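Local coordinates for rhamnose ABC transporter, rhamnose-binding protein (Actinomyces odontolyticus ATCC 17982, PDB 5BQ3) that probably binds a sugar such as rhamnose outside the cell membrane and hands it to an ABC transporter for uptake, at residues S26-L37 with F58-A69; M45-I56 with P271-Y280. All coordinates share one frame; numbering follows the deposited sequence.

Both contacts lie in the same lobe of a two-lobed periplasmic-binding-protein fold, their centres about 11 Å apart. Contact 1 pairs two neighbouring parallel strands at one margin of the six-stranded sheet; contact 2 packs helix 40-56, the helix that connects those strands, against helix 271-287. The segments alternate along the chain: 26-37, 45-56, 58-69, then 271-280 after more than 200 residues. Strand, helix and strand thus form one beta-alpha-beta unit, and a helix from far along the sequence packs beside its helix on the same face of the sheet. The contacts meet directly, with Phe58 N probably hydrogen-bonded to Ala53 O and Phe32 packed on Gly49 and Leu46, joining early and late parts of the chain in one lobe.

Contact 1 (S26-L37 with F58-A69); sequences SSQSITFIPKQL and FAEVNVVGPLEA
Ile30 is bonded to Glu60 and Asn62, on either side of its register partner Val61, where the parallel strands 29-33 and 60-63 lie with axes 4.7 Å apart. Both polar backbone atoms of Ile30 are used: its N donates to Glu60 O (2.8 Å, nearly straight at 173°), and its O receives Asn62 N in the carbonyl plane. One step on, Phe32 N reaches Asn62 O at 3.0 Å and Phe32 O takes Val64 N in a longer, more bent bond. Ala59 N to Gln28 O begins the series. Past the strands the pairing resumes where Leu37 N donates to Pro66 O (2.8 Å), while a water donates to both Leu37 O and Leu67 O. The extended chain of Gln36 carries OE1 to a weak bond with Ala69 N.

Three polar side chains of segment 26-37 have partners outside the pair: Thr31 OG1 bonds Glu81, Gln28 NE2 bonds Asp286 and Lys35 NZ bonds Ser118. On the opposite face of the sheet from Thr31, Ile30 CB sits over one face of the Phe58 ring, 3.8 Å from its centroid in a CH-pi contact. With CG1 anti to the backbone N (chi1 -168°), Ile30 sends CD1 along the same ring to CZ, 3.8 Å away, while Ile30 CG2 lies near Phe58 CG. Were Phe58 an alanine, Ile30 would probably lose this aromatic surface and a gap would be likely to open beside it. Val61 CG1 approaches the Phe32 ring at its edge, close to the ring plane.

Strand 60-63 is outermost in the sheet, and strand 29-33 lies between it and strand 88-91, bonding through Ser29, Thr31 and Ile33 to Val88, Val90 and Ala92. Helix 40-56 covers the face bearing Ile30 and Phe32; helix 75-83 packs on Val64 and Pro66.

Contact 2 (M45-I56 with P271-Y280); sequences MLGGGKNAAGEI and PAQLGYVAAY
Gly48, Gly49 and Gly275 meet backbone to backbone in a close helix-helix packing, on the face of the sheet that carries Ile30 and Phe32. The axes of helices 45-56 and 271-280 approach to 6.4 Å and run in the same general direction, crossing at -37°. Gly275 CA faces Met45 O at 3.4 Å in a CA-H...O contact, and Gly48 CA faces Ala272 O in another; a CB on Gly275 would run into Met45 O, and one on Gly48 into Ala272 O. Each helix presents a GxxxA motif, Gly48 with Ala52 and Gly275 with Ala279, and Ala279 is a knob in the hole formed by Gly49, Ala52, Ala53 and Ile56. Ala52 CB lies over one face of the Tyr276 ring. Ile56 CD1 sits almost centrally over Tyr280, 3.7 Å from the ring centroid.

At the far edge, Tyr276 OH donates to Glu55 OE1 (2.7 Å) on its syn side, 23° out of the carboxylate plane, and also bonds Asn302 N. With CG anti to the backbone N (chi1 -166°), the Tyr276 side chain swings its OH towards helix 45-56. At the Met45 and Pro271 end of the contact, selenomethionine Met45 runs beside Leu274, SE 3.6 Å from CD2, and both touch Phe116 of strand 112-116.

Contact 1 (S26-L37 with F58-A69)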
loop_
_atom_site.group_PDB
_atom_site.type_symbol
_atom_site.label_atom_id
_atom_site.label_comp_id
_atom_site.label_asym_id
_atom_site.label_seq_id
_atom_site.Cartn_x
_atom_site.Cartn_y
_atom_site.Cartn_z
ATOM N N SER A 26 28.658 6.054 5.128
ATOM C CA SER A 26 29.052 7.467 5.111
ATOM C C SER A 26 29.669 7.897 3.767
ATOM O O SER A 26 29.686 9.090 3.462
ATOM C CB SER A 26 30.031 7.758 6.245
ATOM O OG SER A 26 31.162 6.903 6.201
ATOM N N SER A 27 30.162 6.926 2.973
ATOM C CA SER A 27 30.788 7.141 1.665
ATOM C C SER A 27 29.947 6.558 0.511
ATOM O O SER A 27 30.260 6.797 -0.658
ATOM C CB SER A 27 32.178 6.510 1.650
ATOM O OG SER A 27 32.109 5.116 1.908
ATOM N N GLN A 28 28.884 5.804 0.845
ATOM C CA GLN A 28 28.013 5.124 -0.116
ATOM C C GLN A 28 26.853 6.014 -0.590
ATOM O O GLN A 28 26.479 6.964 0.098
ATOM C CB GLN A 28 27.470 3.818 0.488
ATOM C CG GLN A 28 28.544 2.893 1.075
ATOM C CD GLN A 28 29.275 2.096 0.030
ATOM O OE1 GLN A 28 30.285 2.535 -0.526
ATOM N NE2 GLN A 28 28.795 0.896 -0.243
ATOM N N SER A 29 26.294 5.694 -1.775
ATOM C CA SER A 29 25.192 6.427 -2.404
ATOM C C SER A 29 23.896 5.601 -2.483
ATOM O O SER A 29 23.943 4.386 -2.689
ATOM C CB SER A 29 25.587 6.879 -3.807
ATOM O OG SER A 29 25.984 5.790 -4.622
ATOM N N ILE A 30 22.741 6.279 -2.337
ATOM C CA ILE A 30 21.405 5.677 -2.400
ATOM C C ILE A 30 20.558 6.412 -3.457
ATOM O O ILE A 30 20.618 7.640 -3.553
ATOM C CB ILE A 30 20.711 5.629 -0.997
ATOM C CG1 ILE A 30 19.436 4.741 -1.016
ATOM C CG2 ILE A 30 20.440 7.035 -0.411
ATOM C CD1 ILE A 30 18.926 4.285 0.348
ATOM N N THR A 31 19.794 5.651 -4.258
ATOM C CA THR A 31 18.922 6.206 -5.295
ATOM C C THR A 31 17.541 5.551 -5.216
ATOM O O THR A 31 17.430 4.325 -5.141
ATOM C CB THR A 31 19.558 6.087 -6.690
ATOM O OG1 THR A 31 20.797 6.797 -6.692
ATOM C CG2 THR A 31 18.673 6.655 -7.786
ATOM N N PHE A 32 16.496 6.394 -5.230
ATOM C CA PHE A 32 15.089 5.999 -5.174
ATOM C C PHE A 32 14.461 6.188 -6.555
ATOM O O PHE A 32 14.502 7.292 -7.101
ATOM C CB PHE A 32 14.333 6.814 -4.102
ATOM C CG PHE A 32 14.919 6.745 -2.711
ATOM C CD1 PHE A 32 15.910 7.634 -2.312
ATOM C CD2 PHE A 32 14.474 5.800 -1.796
ATOM C CE1 PHE A 32 16.469 7.556 -1.032
ATOM C CE2 PHE A 32 15.024 5.728 -0.518
ATOM C CZ PHE A 32 16.020 6.604 -0.144
ATOM N N ILE A 33 13.926 5.101 -7.140
ATOM C CA ILE A 33 13.282 5.140 -8.450
ATOM C C ILE A 33 11.784 4.819 -8.281
ATOM O O ILE A 33 11.420 3.653 -8.111
ATOM C CB ILE A 33 13.971 4.234 -9.521
ATOM C CG1 ILE A 33 15.489 4.528 -9.633
ATOM C CG2 ILE A 33 13.279 4.388 -10.894
ATOM C CD1 ILE A 33 16.321 3.414 -10.250
ATOM N N PRO A 34 10.895 5.842 -8.334
ATOM C CA PRO A 34 9.454 5.555 -8.234
ATOM C C PRO A 34 8.901 5.050 -9.570
ATOM O O PRO A 34 9.625 5.038 -10.570
ATOM C CB PRO A 34 8.858 6.911 -7.845
ATOM C CG PRO A 34 9.773 7.912 -8.460
ATOM C CD PRO A 34 11.145 7.288 -8.543
ATOM N N LYS A 35 7.615 4.648 -9.591
ATOM C CA LYS A 35 6.925 4.182 -10.798
ATOM C C LYS A 35 6.870 5.292 -11.855
ATOM O O LYS A 35 7.052 5.038 -13.048
ATOM C CB LYS A 35 5.495 3.735 -10.450
ATOM C CG LYS A 35 5.388 2.363 -9.815
ATOM C CD LYS A 35 3.932 1.993 -9.599
ATOM C CE LYS A 35 3.782 0.566 -9.156
ATOM N NZ LYS A 35 2.358 0.195 -8.954
ATOM N N GLN A 36 6.638 6.526 -11.388
ATOM C CA GLN A 36 6.485 7.748 -12.170
ATOM C C GLN A 36 6.912 8.944 -11.312
ATOM O O GLN A 36 6.715 8.921 -10.094
ATOM C CB GLN A 36 5.001 7.860 -12.595
ATOM C CG GLN A 36 4.634 9.032 -13.492
ATOM C CD GLN A 36 3.168 9.021 -13.852
ATOM O OE1 GLN A 36 2.785 8.753 -14.996
ATOM N NE2 GLN A 36 2.311 9.320 -12.886
ATOM N N LEU A 37 7.495 9.978 -11.937
ATOM C CA LEU A 37 7.893 11.197 -11.235
ATOM C C LEU A 37 6.695 12.119 -11.009
ATOM O O LEU A 37 5.733 12.093 -11.787
ATOM C CB LEU A 37 8.985 11.964 -12.006
ATOM C CG LEU A 37 10.427 11.456 -11.923
ATOM C CD1 LEU A 37 11.332 12.322 -12.767
ATOM C CD2 LEU A 37 10.947 11.444 -10.484
ATOM N N PHE A 58 24.021 8.821 4.386
ATOM C CA PHE A 58 24.476 8.482 3.034
ATOM C C PHE A 58 25.183 9.680 2.404
ATOM O O PHE A 58 24.748 10.819 2.606
ATOM C CB PHE A 58 23.297 8.039 2.150
ATOM C CG PHE A 58 22.908 6.582 2.246
ATOM C CD1 PHE A 58 23.548 5.623 1.468
ATOM C CD2 PHE A 58 21.863 6.177 3.068
ATOM C CE1 PHE A 58 23.171 4.278 1.538
ATOM C CE2 PHE A 58 21.486 4.831 3.136
ATOM C CZ PHE A 58 22.142 3.892 2.369
ATOM N N ALA A 59 26.272 9.426 1.655
ATOM C CA ALA A 59 27.064 10.461 0.981
ATOM C C ALA A 59 26.260 11.148 -0.127
ATOM O O ALA A 59 26.313 12.372 -0.244
ATOM C CB ALA A 59 28.337 9.859 0.408
ATOM N N GLU A 60 25.507 10.364 -0.926
ATOM C CA GLU A 60 24.669 10.865 -2.021
ATOM C C GLU A 60 23.270 10.264 -1.940
ATOM O O GLU A 60 23.126 9.047 -1.803
ATOM C CB GLU A 60 25.297 10.561 -3.392
ATOM C CG GLU A 60 26.569 11.333 -3.694
ATOM C CD GLU A 60 27.601 10.543 -4.474
ATOM O OE1 GLU A 60 27.354 10.248 -5.667
ATOM O OE2 GLU A 60 28.662 10.222 -3.893
ATOM N N VAL A 61 22.242 11.125 -1.992
ATOM C CA VAL A 61 20.829 10.731 -1.956
ATOM C C VAL A 61 20.175 11.331 -3.202
ATOM O O VAL A 61 20.094 12.557 -3.324
ATOM C CB VAL A 61 20.107 11.140 -0.636
ATOM C CG1 VAL A 61 18.699 10.555 -0.573
ATOM C CG2 VAL A 61 20.910 10.729 0.599
ATOM N N ASN A 62 19.753 10.470 -4.146
ATOM C CA ASN A 62 19.161 10.908 -5.410
ATOM C C ASN A 62 17.804 10.260 -5.684
ATOM O O ASN A 62 17.501 9.193 -5.154
ATOM C CB ASN A 62 20.114 10.610 -6.579
ATOM C CG ASN A 62 21.520 11.119 -6.385
ATOM O OD1 ASN A 62 22.443 10.353 -6.079
ATOM N ND2 ASN A 62 21.713 12.423 -6.548
ATOM N N VAL A 63 16.986 10.925 -6.516
ATOM C CA VAL A 63 15.677 10.452 -6.959
ATOM C C VAL A 63 15.620 10.634 -8.481
ATOM O O VAL A 63 15.622 11.768 -8.968
ATOM C CB VAL A 63 14.481 11.138 -6.228
ATOM C CG1 VAL A 63 13.143 10.718 -6.834
ATOM C CG2 VAL A 63 14.499 10.841 -4.730
ATOM N N VAL A 64 15.624 9.517 -9.224
ATOM C CA VAL A 64 15.541 9.499 -10.691
ATOM C C VAL A 64 14.354 8.621 -11.099
ATOM O O VAL A 64 13.956 7.743 -10.337
ATOM C CB VAL A 64 16.857 9.066 -11.406
ATOM C CG1 VAL A 64 17.999 10.035 -11.115
ATOM C CG2 VAL A 64 17.253 7.629 -11.074
ATOM N N GLY A 65 13.804 8.858 -12.282
ATOM C CA GLY A 65 12.683 8.059 -12.755
ATOM C C GLY A 65 11.996 8.555 -14.010
ATOM O O GLY A 65 12.281 9.657 -14.490
ATOM N N PRO A 66 11.060 7.745 -14.559
ATOM C CA PRO A 66 10.355 8.171 -15.777
ATOM C C PRO A 66 9.214 9.145 -15.492
ATOM O O PRO A 66 8.703 9.196 -14.370
ATOM C CB PRO A 66 9.825 6.855 -16.342
ATOM C CG PRO A 66 9.630 5.981 -15.154
ATOM C CD PRO A 66 10.617 6.407 -14.108
ATOM N N LEU A 67 8.801 9.907 -16.520
ATOM C CA LEU A 67 7.681 10.842 -16.412
ATOM C C LEU A 67 6.356 10.109 -16.625
ATOM O O LEU A 67 5.302 10.617 -16.237
ATOM C CB LEU A 67 7.811 12.000 -17.414
ATOM C CG LEU A 67 9.003 12.952 -17.276
ATOM C CD1 LEU A 67 8.914 14.051 -18.311
ATOM C CD2 LEU A 67 9.073 13.588 -15.889
ATOM N N GLU A 68 6.417 8.919 -17.256
ATOM C CA GLU A 68 5.273 8.061 -17.566
ATOM C C GLU A 68 5.487 6.670 -16.972
ATOM O O GLU A 68 6.578 6.107 -17.099
ATOM C CB GLU A 68 5.061 7.966 -19.092
ATOM C CG GLU A 68 4.772 9.292 -19.784
ATOM C CD GLU A 68 3.311 9.679 -19.919
ATOM O OE1 GLU A 68 2.622 9.805 -18.879
ATOM O OE2 GLU A 68 2.858 9.878 -21.069
ATOM N N ALA A 69 4.446 6.118 -16.323
ATOM C CA ALA A 69 4.506 4.797 -15.702
ATOM C C ALA A 69 4.181 3.690 -16.716
ATOM O O ALA A 69 3.016 3.339 -16.919
ATOM C CB ALA A 69 3.566 4.727 -14.506
HETATM O O HOH W 1 5.747 12.848 -14.417
#

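Contact 2 (M45-I56 with P271-Y280)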
loop_
_atom_site.group_PDB
_atom_site.type_symbol
_atom_site.label_atom_id
_atom_site.label_comp_id
_atom_site.label_asym_id
_atom_site.label_seq_id
_atom_site.Cartn_x
_atom_site.Cartn_y
_atom_site.Cartn_z
HETATM N N MSE A 45 6.162 8.899 -0.137
HETATM C CA MSE A 45 6.973 7.690 0.035
HETATM C C MSE A 45 8.456 8.024 -0.198
HETATM O O MSE A 45 9.301 7.598 0.592
HETATM C CB MSE A 45 6.479 6.590 -0.927
HETATM C CG MSE A 45 7.317 5.306 -0.924
HETATM SE SE MSE A 45 6.925 4.121 -2.442
HETATM C CE MSE A 45 7.493 5.276 -3.927
ATOM N N LEU A 46 8.759 8.810 -1.259
ATOM C CA LEU A 46 10.123 9.251 -1.588
ATOM C C LEU A 46 10.672 10.183 -0.501
ATOM O O LEU A 46 11.841 10.056 -0.124
ATOM C CB LEU A 46 10.184 9.952 -2.959
ATOM C CG LEU A 46 9.837 9.124 -4.198
ATOM C CD1 LEU A 46 9.453 10.028 -5.356
ATOM C CD2 LEU A 46 10.976 8.217 -4.604
ATOM N N GLY A 47 9.816 11.084 -0.004
ATOM C CA GLY A 47 10.135 12.036 1.055
ATOM C C GLY A 47 10.572 11.371 2.347
ATOM O O GLY A 47 11.500 11.849 3.003
ATOM N N GLY A 48 9.913 10.262 2.690
ATOM C CA GLY A 48 10.224 9.449 3.862
ATOM C C GLY A 48 11.534 8.700 3.705
ATOM O O GLY A 48 12.252 8.484 4.685
ATOM N N GLY A 49 11.838 8.322 2.462
ATOM C CA GLY A 49 13.060 7.625 2.086
ATOM C C GLY A 49 14.279 8.515 2.170
ATOM O O GLY A 49 15.322 8.090 2.676
ATOM N N LYS A 50 14.145 9.760 1.669
ATOM C CA LYS A 50 15.195 10.786 1.681
ATOM C C LYS A 50 15.515 11.213 3.113
ATOM O O LYS A 50 16.688 11.363 3.453
ATOM C CB LYS A 50 14.785 12.013 0.847
ATOM C CG LYS A 50 14.746 11.773 -0.662
ATOM C CD LYS A 50 14.605 13.076 -1.457
ATOM C CE LYS A 50 13.188 13.595 -1.529
ATOM N NZ LYS A 50 13.113 14.898 -2.236
ATOM N N ASN A 51 14.473 11.394 3.952
ATOM C CA ASN A 51 14.616 11.784 5.355
ATOM C C ASN A 51 15.342 10.694 6.148
ATOM O O ASN A 51 16.201 11.022 6.964
ATOM C CB ASN A 51 13.258 12.107 5.976
ATOM C CG ASN A 51 12.875 13.569 5.891
ATOM O OD1 ASN A 51 13.007 14.228 4.850
ATOM N ND2 ASN A 51 12.371 14.105 6.990
ATOM N N ALA A 52 15.034 9.408 5.872
ATOM C CA ALA A 52 15.690 8.264 6.510
ATOM C C ALA A 52 17.160 8.175 6.086
ATOM O O ALA A 52 18.020 7.990 6.943
ATOM C CB ALA A 52 14.962 6.981 6.162
ATOM N N ALA A 53 17.445 8.356 4.776
ATOM C CA ALA A 53 18.791 8.327 4.190
ATOM C C ALA A 53 19.696 9.422 4.776
ATOM O O ALA A 53 20.897 9.199 4.932
ATOM C CB ALA A 53 18.707 8.474 2.678
ATOM N N GLY A 54 19.105 10.570 5.107
ATOM C CA GLY A 54 19.787 11.693 5.740
ATOM C C GLY A 54 20.172 11.371 7.170
ATOM O O GLY A 54 21.275 11.706 7.605
ATOM N N GLU A 55 19.259 10.691 7.905
ATOM C CA GLU A 55 19.449 10.236 9.285
ATOM C C GLU A 55 20.573 9.199 9.361
ATOM O O GLU A 55 21.409 9.268 10.262
ATOM C CB GLU A 55 18.147 9.635 9.848
ATOM C CG GLU A 55 17.093 10.652 10.246
ATOM C CD GLU A 55 15.773 10.072 10.717
ATOM O OE1 GLU A 55 15.777 8.980 11.332
ATOM O OE2 GLU A 55 14.730 10.727 10.491
ATOM N N ILE A 56 20.579 8.241 8.406
ATOM C CA ILE A 56 21.567 7.164 8.274
ATOM C C ILE A 56 22.958 7.784 8.020
ATOM O O ILE A 56 23.931 7.412 8.683
ATOM C CB ILE A 56 21.134 6.168 7.152
ATOM C CG1 ILE A 56 19.861 5.393 7.552
ATOM C CG2 ILE A 56 22.254 5.196 6.799
ATOM C CD1 ILE A 56 19.011 4.882 6.395
ATOM N N PRO A 271 2.536 6.126 3.290
ATOM C CA PRO A 271 3.600 5.794 2.319
ATOM C C PRO A 271 5.000 6.252 2.751
ATOM O O PRO A 271 5.976 5.635 2.330
ATOM C CB PRO A 271 3.155 6.492 1.027
ATOM C CG PRO A 271 2.174 7.501 1.435
ATOM C CD PRO A 271 1.548 7.060 2.712
ATOM N N ALA A 272 5.096 7.293 3.613
ATOM C CA ALA A 272 6.353 7.826 4.154
ATOM C C ALA A 272 7.105 6.773 4.983
ATOM O O ALA A 272 8.340 6.746 4.958
ATOM C CB ALA A 272 6.074 9.052 5.007
ATOM N N GLN A 273 6.359 5.908 5.708
ATOM C CA GLN A 273 6.909 4.824 6.528
ATOM C C GLN A 273 7.546 3.740 5.651
ATOM O O GLN A 273 8.541 3.139 6.055
ATOM C CB GLN A 273 5.817 4.203 7.407
ATOM C CG GLN A 273 5.317 5.102 8.534
ATOM C CD GLN A 273 4.312 4.410 9.426
ATOM O OE1 GLN A 273 3.405 3.699 8.973
ATOM N NE2 GLN A 273 4.429 4.635 10.721
ATOM N N LEU A 274 6.967 3.488 4.459
ATOM C CA LEU A 274 7.449 2.495 3.500
ATOM C C LEU A 274 8.839 2.882 2.961
ATOM O O LEU A 274 9.729 2.032 2.930
ATOM C CB LEU A 274 6.436 2.323 2.353
ATOM C CG LEU A 274 6.826 1.394 1.204
ATOM C CD1 LEU A 274 6.689 -0.064 1.602
ATOM C CD2 LEU A 274 5.988 1.676 0.001
ATOM N N GLY A 275 9.004 4.145 2.565
ATOM C CA GLY A 275 10.271 4.679 2.077
ATOM C C GLY A 275 11.324 4.720 3.168
ATOM O O GLY A 275 12.505 4.474 2.903
ATOM N N TYR A 276 10.885 5.001 4.414
ATOM C CA TYR A 276 11.706 5.068 5.624
ATOM C C TYR A 276 12.353 3.705 5.922
ATOM O O TYR A 276 13.573 3.641 6.059
ATOM C CB TYR A 276 10.853 5.544 6.820
ATOM C CG TYR A 276 11.649 5.962 8.036
ATOM C CD1 TYR A 276 12.053 7.283 8.212
ATOM C CD2 TYR A 276 11.955 5.050 9.042
ATOM C CE1 TYR A 276 12.783 7.675 9.333
ATOM C CE2 TYR A 276 12.680 5.430 10.170
ATOM C CZ TYR A 276 13.092 6.743 10.312
ATOM O OH TYR A 276 13.804 7.113 11.427
ATOM N N VAL A 277 11.539 2.625 5.994
ATOM C CA VAL A 277 11.976 1.244 6.264
ATOM C C VAL A 277 12.905 0.758 5.136
ATOM O O VAL A 277 13.936 0.152 5.425
ATOM C CB VAL A 277 10.762 0.284 6.480
ATOM C CG1 VAL A 277 11.198 -1.179 6.575
ATOM C CG2 VAL A 277 9.969 0.673 7.725
ATOM N N ALA A 278 12.556 1.061 3.867
ATOM C CA ALA A 278 13.317 0.671 2.676
ATOM C C ALA A 278 14.742 1.243 2.672
ATOM O O ALA A 278 15.677 0.520 2.337
ATOM C CB ALA A 278 12.576 1.103 1.424
ATOM N N ALA A 279 14.908 2.524 3.062
ATOM C CA ALA A 279 16.209 3.195 3.125
ATOM C C ALA A 279 17.085 2.582 4.218
ATOM O O ALA A 279 18.293 2.450 4.015
ATOM C CB ALA A 279 16.022 4.683 3.366
ATOM N N TYR A 280 16.475 2.178 5.357
ATOM C CA TYR A 280 17.182 1.534 6.470
ATOM C C TYR A 280 17.534 0.088 6.121
ATOM O O TYR A 280 18.582 -0.398 6.547
ATOM C CB TYR A 280 16.357 1.595 7.768
ATOM C CG TYR A 280 16.610 2.849 8.578
ATOM C CD1 TYR A 280 17.643 2.905 9.511
ATOM C CD2 TYR A 280 15.832 3.988 8.398
ATOM C CE1 TYR A 280 17.891 4.063 10.247
ATOM C CE2 TYR A 280 16.070 5.150 9.129
ATOM C CZ TYR A 280 17.106 5.187 10.047
ATOM O OH TYR A 280 17.333 6.332 10.773
#